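Local atomic coordinates of putative transcriptional regulator (PDB entry 3QI7), a protein that is of unverified function, probably binding a small ligand in the cleft between the two lobes of a periplasmic binding protein-like fold, with a possible role in transcriptional regulation. Residues E149-M154 with I250-S255; G300-P305 with S363-Q368. All coordinates share one frame; numbering follows the deposited sequence.

In the fold
Both contacts lie in a two-lobed periplasmic binding protein-like fold. Contact 1, in the lobe built round the parallel sheet 159-164, 191-196 and 228-231, joins the end of helix 140-153 to the loop following helix 234-247. It closes before contact 2 opens along the chain, where the short strand 300-301 and its loop meet strand 361-370. Contact 2 is nearer the middle of the molecule, and the earlier part of strand 361-370 pairs with 134-137 in the larger sheet. The centres are about 12 Å apart and the contacts touch: Gly300 N probably donates to Val251 O, and Arg150 NH1 to Leu366 O. Contact 1 is thereby tied to the chain segments that probably form the interlobe hinge.

Contact 1: E149-M154 with I250-S255; sequences ERSKEM and IVAEQS
Met154 and Ala252 meet where the last turn of helix 140-153 comes down on the loop after helix 234-247, inside one lobe of the periplasmic binding protein-like fold. The backbones come closest at Ser151 and Ala252, whose CA atoms are 5.6 Å apart, and small side chains suit such an approach. Ala252 CB fits between two partners: Met154 SE, 3.7 Å away, and Ser151 OG, 3.6 Å away. The serine can face a methyl group because its hydroxyl is bonded to Leu147 O, one turn back in the helix.

Met154, a selenomethionine just past the helix end, extends as far as SE and then bends (chi3 79°). This bend carries CE to Ile250, 4.0 Å from CG2, the two side chains running at a slant. The other branch of Ile250 reaches back to the helix terminus, its CD1 3.6 Å from Met154 O. A flexible, unbranched side chain suits this place, since it can shape itself to both the alanine and the branched isoleucine. On the loop side, Asn228 OD1 takes the N-H of Ala252 and so helps to fix the position of the methyl.

Further up the helix the contact turns polar. Arg150, extended from CG to NE, brings its guanidinium near the carboxylate of Glu253, the planes 83° apart, but NH1 stops 4.1 Å from Glu253 OE2, beyond a salt bridge. A long arginine with several N-H groups suits both Leu366 O, bonded by NH1, and a water; the glutamate splits its oxygens, OE1 to Arg143 NE in a salt bridge, OE2 to that water. Off to one side, in the guanidinium plane, this water accepts from Arg150 NH1 at 3.0 Å and donates to Glu253 OE2 at 2.6 Å, its bonds about at right angles.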
ATOM      1  N   GLU A 149     -12.343  11.354  -7.842  1.00 19.38           N
ATOM      2  CA  GLU A 149     -12.294  12.778  -7.450  1.00 18.31           C
ATOM      3  C   GLU A 149     -10.975  13.431  -7.866  1.00 18.11           C
ATOM      4  O   GLU A 149     -10.978  14.507  -8.484  1.00 17.67           O
ATOM      5  CB  GLU A 149     -12.534  12.938  -5.954  1.00 17.76           C
ATOM      6  CG  GLU A 149     -13.935  12.506  -5.540  1.00 20.81           C
ATOM      7  CD  GLU A 149     -14.134  12.574  -4.041  1.00 25.98           C
ATOM      8  OE1 GLU A 149     -13.187  12.968  -3.357  1.00 26.72           O
ATOM      9  OE2 GLU A 149     -15.243  12.226  -3.554  1.00 32.96           O
ATOM     10  N   ARG A 150      -9.859  12.753  -7.599  1.00 17.27           N
ATOM     11  CA  ARG A 150      -8.540  13.324  -7.901  1.00 20.24           C
ATOM     12  C   ARG A 150      -8.332  13.469  -9.397  1.00 19.23           C
ATOM     13  O   ARG A 150      -7.700  14.446  -9.844  1.00 20.29           O
ATOM     14  CB  ARG A 150      -7.399  12.521  -7.223  1.00 19.14           C
ATOM     15  CG  ARG A 150      -7.324  12.776  -5.715  1.00 20.82           C
ATOM     16  CD  ARG A 150      -6.248  11.947  -4.938  1.00 21.64           C
ATOM     17  NE  ARG A 150      -6.421  12.168  -3.498  1.00 20.00           N
ATOM     18  CZ  ARG A 150      -5.723  11.595  -2.526  1.00 20.42           C
ATOM     19  NH1 ARG A 150      -4.705  10.773  -2.783  1.00 22.77           N
ATOM     20  NH2 ARG A 150      -6.044  11.867  -1.275  1.00 22.12           N
ATOM     21  N   SER A 151      -8.867  12.520 -10.178  1.00 16.92           N
ATOM     22  CA  SER A 151      -8.958  12.648 -11.632  1.00 18.82           C
ATOM     23  C   SER A 151      -9.717  13.927 -12.087  1.00 19.92           C
ATOM     24  O   SER A 151      -9.218  14.704 -12.941  1.00 17.77           O
ATOM     25  CB  SER A 151      -9.650  11.387 -12.233  1.00 20.07           C
ATOM     26  OG  SER A 151      -8.852  10.232 -12.022  1.00 27.81           O
ATOM     27  N   LYS A 152     -10.908  14.136 -11.507  1.00 19.67           N
ATOM     28  CA  LYS A 152     -11.737  15.326 -11.770  1.00 22.71           C
ATOM     29  C   LYS A 152     -10.928  16.604 -11.465  1.00 20.71           C
ATOM     30  O   LYS A 152     -10.890  17.519 -12.282  1.00 23.89           O
ATOM     31  CB  LYS A 152     -13.047  15.303 -10.930  1.00 20.94           C
ATOM     32  CG  LYS A 152     -14.065  16.430 -11.260  1.00 22.88           C
ATOM     33  CD  LYS A 152     -14.929  16.104 -12.460  1.00 25.25           C
ATOM     34  CE  LYS A 152     -15.811  17.250 -12.883  1.00 23.34           C
ATOM     35  NZ  LYS A 152     -16.925  16.719 -13.710  1.00 26.69           N
ATOM     36  N   GLU A 153     -10.244  16.618 -10.333  1.00 20.00           N
ATOM     37  CA  GLU A 153      -9.512  17.811  -9.851  1.00 23.00           C
ATOM     38  C   GLU A 153      -8.357  18.163 -10.775  1.00 24.87           C
ATOM     39  O   GLU A 153      -7.990  19.334 -10.917  1.00 24.93           O
ATOM     40  CB  GLU A 153      -9.024  17.625  -8.438  1.00 23.33           C
ATOM     41  CG  GLU A 153     -10.202  17.474  -7.477  1.00 22.90           C
ATOM     42  CD  GLU A 153      -9.844  16.908  -6.108  1.00 24.22           C
ATOM     43  OE1 GLU A 153      -8.669  16.917  -5.740  1.00 28.75           O
ATOM     44  OE2 GLU A 153     -10.752  16.443  -5.374  1.00 23.77           O
HETATM   45  N   MSE A 154      -7.817  17.155 -11.420  1.00 22.36           N
HETATM   46  CA  MSE A 154      -6.726  17.348 -12.386  1.00 24.36           C
HETATM   47  C   MSE A 154      -7.220  17.755 -13.764  1.00 24.92           C
HETATM   48  O   MSE A 154      -6.409  17.903 -14.683  1.00 27.79           O
HETATM   49  CB  MSE A 154      -5.894  16.059 -12.455  1.00 22.82           C
HETATM   50  CG  MSE A 154      -5.172  15.807 -11.153  1.00 22.10           C
HETATM   51 SE   MSE A 154      -4.183  14.171 -11.063  0.75 22.42          SE
HETATM   52  CE  MSE A 154      -2.603  14.737 -12.064  1.00 17.99           C
ATOM     53  N   ILE A 250      -3.741  12.487 -18.763  1.00 23.86           N
ATOM     54  CA  ILE A 250      -3.590  12.435 -17.314  1.00 21.02           C
ATOM     55  C   ILE A 250      -3.517  10.990 -16.803  1.00 21.89           C
ATOM     56  O   ILE A 250      -4.259  10.115 -17.267  1.00 20.61           O
ATOM     57  CB  ILE A 250      -4.771  13.150 -16.594  1.00 22.71           C
ATOM     58  CG1 ILE A 250      -4.856  14.622 -16.996  1.00 23.22           C
ATOM     59  CG2 ILE A 250      -4.654  13.050 -15.107  1.00 20.47           C
ATOM     60  CD1 ILE A 250      -6.311  15.173 -16.964  1.00 22.59           C
ATOM     61  N   VAL A 251      -2.606  10.748 -15.869  1.00 19.61           N
ATOM     62  CA  VAL A 251      -2.559   9.489 -15.115  1.00 20.47           C
ATOM     63  C   VAL A 251      -2.522   9.836 -13.626  1.00 21.28           C
ATOM     64  O   VAL A 251      -1.458   9.968 -12.993  1.00 19.64           O
ATOM     65  CB  VAL A 251      -1.374   8.588 -15.530  1.00 19.11           C
ATOM     66  CG1 VAL A 251      -1.486   7.224 -14.849  1.00 21.80           C
ATOM     67  CG2 VAL A 251      -1.322   8.481 -17.075  1.00 21.77           C
ATOM     68  N   ALA A 252      -3.716   9.959 -13.055  1.00 20.38           N
ATOM     69  CA  ALA A 252      -3.839  10.435 -11.667  1.00 21.89           C
ATOM     70  C   ALA A 252      -3.139   9.459 -10.708  1.00 19.44           C
ATOM     71  O   ALA A 252      -2.488   9.887  -9.747  1.00 17.24           O
ATOM     72  CB  ALA A 252      -5.305  10.603 -11.303  1.00 21.29           C
ATOM     73  N   GLU A 253      -3.283   8.156 -10.981  1.00 17.20           N
ATOM     74  CA  GLU A 253      -2.659   7.083 -10.191  1.00 18.27           C
ATOM     75  C   GLU A 253      -2.325   5.800 -10.978  1.00 17.73           C
ATOM     76  O   GLU A 253      -3.083   5.350 -11.836  1.00 20.78           O
ATOM     77  CB  GLU A 253      -3.592   6.679  -9.004  1.00 17.04           C
ATOM     78  CG  GLU A 253      -3.950   7.806  -8.063  1.00 20.12           C
ATOM     79  CD  GLU A 253      -4.798   7.349  -6.883  1.00 21.90           C
ATOM     80  OE1 GLU A 253      -5.404   6.280  -6.995  1.00 22.35           O
ATOM     81  OE2 GLU A 253      -4.876   8.068  -5.859  1.00 25.92           O
ATOM     82  N   GLN A 254      -1.218   5.154 -10.612  1.00 18.80           N
ATOM     83  CA  GLN A 254      -0.963   3.761 -10.992  1.00 18.51           C
ATOM     84  C   GLN A 254      -2.023   2.860 -10.321  1.00 20.35           C
ATOM     85  O   GLN A 254      -2.663   3.259  -9.338  1.00 19.39           O
ATOM     86  CB  GLN A 254       0.394   3.317 -10.483  1.00 18.27           C
ATOM     87  CG  GLN A 254       1.615   4.094 -11.068  1.00 18.24           C
ATOM     88  CD  GLN A 254       2.739   4.238 -10.068  1.00 21.92           C
ATOM     89  OE1 GLN A 254       2.677   5.080  -9.167  1.00 18.89           O
ATOM     90  NE2 GLN A 254       3.761   3.388 -10.194  1.00 18.08           N
ATOM     91  N   SER A 255      -2.140   1.637 -10.824  1.00 21.47           N
ATOM     92  CA  SER A 255      -2.910   0.573 -10.187  1.00 20.60           C
ATOM     93  C   SER A 255      -2.764   0.631  -8.664  1.00 22.11           C
ATOM     94  O   SER A 255      -3.757   0.643  -7.920  1.00 23.21           O
ATOM     95  CB  SER A 255      -2.481  -0.786 -10.764  1.00 25.26           C
ATOM     96  OG  SER A 255      -1.090  -1.040 -10.664  1.00 21.64           O
TER
HETATM   97  O   HOH W   1      -3.414  10.150  -5.397  1.00 18.82           O

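Contact 2: G300-P305 with S363-Q368; sequences GGYPMP and SVILSQ
Tyr302 and Leu366 share a first torsion that sets CG opposite the carbonyl carbon (chi1 -57° and -62°), and this brings the phenol ring of one against the side chain of the other at about a right angle. Leu366 CB lies over one ring face, 4.2 Å from the centroid and 22° off the normal, a CH-pi contact displaced toward the rim. A flat ring suits this place because CB can lie on its face, while CE1 comes 3.8 Å from Leu366 O, the carbonyl that accepts from Arg150 NH1. The leucine branches further on, and CD1 comes 3.7 Å from Met304 O, a buried carbonyl without a polar partner. Ser367 O is likewise buried and unpaired, with Pro303 CD packed against it at 3.3 Å; the proline nitrogen carries no hydrogen, so the ring offers only CH groups. Before the tyrosine, Gly301 O approaches Gln368 CA, and the backbone of Gly301 is almost fully extended, a conformation glycine reaches easily.

Phe309 of helix 306-324 packs on both Met304 and Leu366, while Arg143 and Arg150 of helix 140-153 touch Tyr302. Gly301 pairs with Leu369 and Val364 with Gly137, so strand 361-370 joins 300-301 to strand 134-137.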
ATOM      1  N   GLY A 300       0.130  11.707 -11.002  1.00 21.07           N
ATOM      2  CA  GLY A 300       0.020  11.699  -9.548  1.00 20.00           C
ATOM      3  C   GLY A 300       0.327  10.377  -8.860  1.00 21.60           C
ATOM      4  O   GLY A 300       0.656   9.356  -9.487  1.00 20.45           O
ATOM      5  N   GLY A 301       0.182  10.404  -7.537  1.00 21.16           N
ATOM      6  CA  GLY A 301       0.476   9.248  -6.703  1.00 21.43           C
ATOM      7  C   GLY A 301       0.258   9.567  -5.227  1.00 20.47           C
ATOM      8  O   GLY A 301      -0.578  10.417  -4.881  1.00 21.49           O
ATOM      9  N   TYR A 302       1.030   8.889  -4.393  1.00 19.43           N
ATOM     10  CA  TYR A 302       1.157   9.166  -2.964  1.00 19.94           C
ATOM     11  C   TYR A 302       2.616   9.528  -2.643  1.00 22.09           C
ATOM     12  O   TYR A 302       3.512   9.275  -3.450  1.00 25.32           O
ATOM     13  CB  TYR A 302       0.783   7.941  -2.132  1.00 20.29           C
ATOM     14  CG  TYR A 302      -0.587   7.337  -2.310  1.00 20.13           C
ATOM     15  CD1 TYR A 302      -1.702   8.127  -2.635  1.00 21.96           C
ATOM     16  CD2 TYR A 302      -0.787   5.980  -2.072  1.00 23.20           C
ATOM     17  CE1 TYR A 302      -2.970   7.572  -2.735  1.00 20.59           C
ATOM     18  CE2 TYR A 302      -2.045   5.391  -2.183  1.00 22.47           C
ATOM     19  CZ  TYR A 302      -3.141   6.187  -2.513  1.00 29.58           C
ATOM     20  OH  TYR A 302      -4.395   5.608  -2.620  1.00 29.61           O
ATOM     21  N   PRO A 303       2.887  10.108  -1.455  1.00 22.70           N
ATOM     22  CA  PRO A 303       4.268  10.324  -1.038  1.00 25.87           C
ATOM     23  C   PRO A 303       5.096   9.036  -0.923  1.00 25.07           C
ATOM     24  O   PRO A 303       6.331   9.082  -1.020  1.00 24.29           O
ATOM     25  CB  PRO A 303       4.111  10.954   0.370  1.00 26.06           C
ATOM     26  CG  PRO A 303       2.841  11.583   0.336  1.00 26.95           C
ATOM     27  CD  PRO A 303       1.962  10.673  -0.469  1.00 25.95           C
HETATM   28  N   MSE A 304       4.429   7.913  -0.668  1.00 23.73           N
HETATM   29  CA  MSE A 304       5.099   6.610  -0.573  0.70 25.90           C
HETATM   30  C   MSE A 304       4.127   5.480  -0.902  1.00 24.11           C
HETATM   31  O   MSE A 304       2.925   5.670  -0.805  1.00 24.47           O
HETATM   32  CB  MSE A 304       5.747   6.397   0.819  0.70 26.12           C
HETATM   33  CG  MSE A 304       4.893   6.675   2.042  0.70 28.82           C
HETATM   34 SE   MSE A 304       5.907   6.769   3.745  0.52 24.70          SE
HETATM   35  CE  MSE A 304       6.912   5.116   3.712  0.70 24.33           C
ATOM     36  N   PRO A 305       4.646   4.302  -1.281  1.00 19.52           N
ATOM     37  CA  PRO A 305       3.709   3.236  -1.583  1.00 19.83           C
ATOM     38  C   PRO A 305       3.037   2.733  -0.338  1.00 18.41           C
ATOM     39  O   PRO A 305       3.626   2.795   0.718  1.00 19.51           O
ATOM     40  CB  PRO A 305       4.574   2.125  -2.148  1.00 21.36           C
ATOM     41  CG  PRO A 305       6.036   2.645  -2.112  1.00 23.14           C
ATOM     42  CD  PRO A 305       6.059   3.861  -1.306  1.00 22.47           C
ATOM     43  N   SER A 363      -9.063   1.957   7.665  1.00 21.14           N
ATOM     44  CA  SER A 363      -8.505   1.985   6.326  1.00 21.50           C
ATOM     45  C   SER A 363      -7.936   3.363   6.121  1.00 21.85           C
ATOM     46  O   SER A 363      -8.390   4.312   6.759  1.00 22.74           O
ATOM     47  CB  SER A 363      -9.526   1.607   5.263  1.00 25.30           C
ATOM     48  OG  SER A 363     -10.553   2.552   5.185  1.00 34.28           O
ATOM     49  N   VAL A 364      -6.958   3.478   5.229  1.00 17.78           N
ATOM     50  CA  VAL A 364      -6.248   4.740   5.047  1.00 21.36           C
ATOM     51  C   VAL A 364      -6.094   5.071   3.575  1.00 22.67           C
ATOM     52  O   VAL A 364      -5.934   4.176   2.760  1.00 23.54           O
ATOM     53  CB  VAL A 364      -4.840   4.723   5.766  1.00 25.10           C
ATOM     54  CG1 VAL A 364      -4.041   3.509   5.412  1.00 22.69           C
ATOM     55  CG2 VAL A 364      -4.014   5.981   5.472  1.00 20.73           C
ATOM     56  N   ILE A 365      -6.174   6.359   3.254  1.00 21.31           N
ATOM     57  CA  ILE A 365      -5.831   6.882   1.937  1.00 22.35           C
ATOM     58  C   ILE A 365      -4.844   7.982   2.234  1.00 19.87           C
ATOM     59  O   ILE A 365      -5.107   8.800   3.098  1.00 20.31           O
ATOM     60  CB  ILE A 365      -7.052   7.529   1.179  1.00 22.87           C
ATOM     61  CG1 ILE A 365      -8.164   6.496   0.907  1.00 28.20           C
ATOM     62  CG2 ILE A 365      -6.582   8.210  -0.152  1.00 23.15           C
ATOM     63  CD1 ILE A 365      -7.780   5.345  -0.002  1.00 31.49           C
ATOM     64  N   LEU A 366      -3.715   8.001   1.551  1.00 16.83           N
ATOM     65  CA  LEU A 366      -2.729   9.081   1.768  1.00 18.88           C
ATOM     66  C   LEU A 366      -3.075  10.305   0.931  1.00 20.45           C
ATOM     67  O   LEU A 366      -3.773  10.188  -0.070  1.00 18.96           O
ATOM     68  CB  LEU A 366      -1.320   8.595   1.389  1.00 21.33           C
ATOM     69  CG  LEU A 366      -0.849   7.432   2.245  1.00 22.66           C
ATOM     70  CD1 LEU A 366       0.543   6.948   1.764  1.00 21.01           C
ATOM     71  CD2 LEU A 366      -0.813   7.855   3.723  1.00 19.30           C
ATOM     72  N   SER A 367      -2.574  11.463   1.349  1.00 21.38           N
ATOM     73  CA  SER A 367      -2.712  12.688   0.589  1.00 21.40           C
ATOM     74  C   SER A 367      -2.079  12.541  -0.763  1.00 21.21           C
ATOM     75  O   SER A 367      -1.142  11.788  -0.958  1.00 21.40           O
ATOM     76  CB  SER A 367      -2.088  13.889   1.291  1.00 25.67           C
ATOM     77  OG  SER A 367      -2.942  14.348   2.314  1.00 30.56           O
ATOM     78  N   GLN A 368      -2.642  13.274  -1.703  1.00 19.89           N
ATOM     79  CA  GLN A 368      -2.225  13.239  -3.077  1.00 18.04           C
ATOM     80  C   GLN A 368      -0.849  13.865  -3.241  1.00 19.72           C
ATOM     81  O   GLN A 368      -0.548  14.898  -2.673  1.00 19.71           O
ATOM     82  CB  GLN A 368      -3.221  14.030  -3.929  1.00 21.28           C
ATOM     83  CG  GLN A 368      -2.894  13.998  -5.396  1.00 18.63           C
ATOM     84  CD  GLN A 368      -3.837  14.844  -6.227  1.00 23.84           C
ATOM     85  OE1 GLN A 368      -4.173  15.953  -5.846  1.00 21.21           O
ATOM     86  NE2 GLN A 368      -4.179  14.360  -7.400  1.00 20.85           N
TER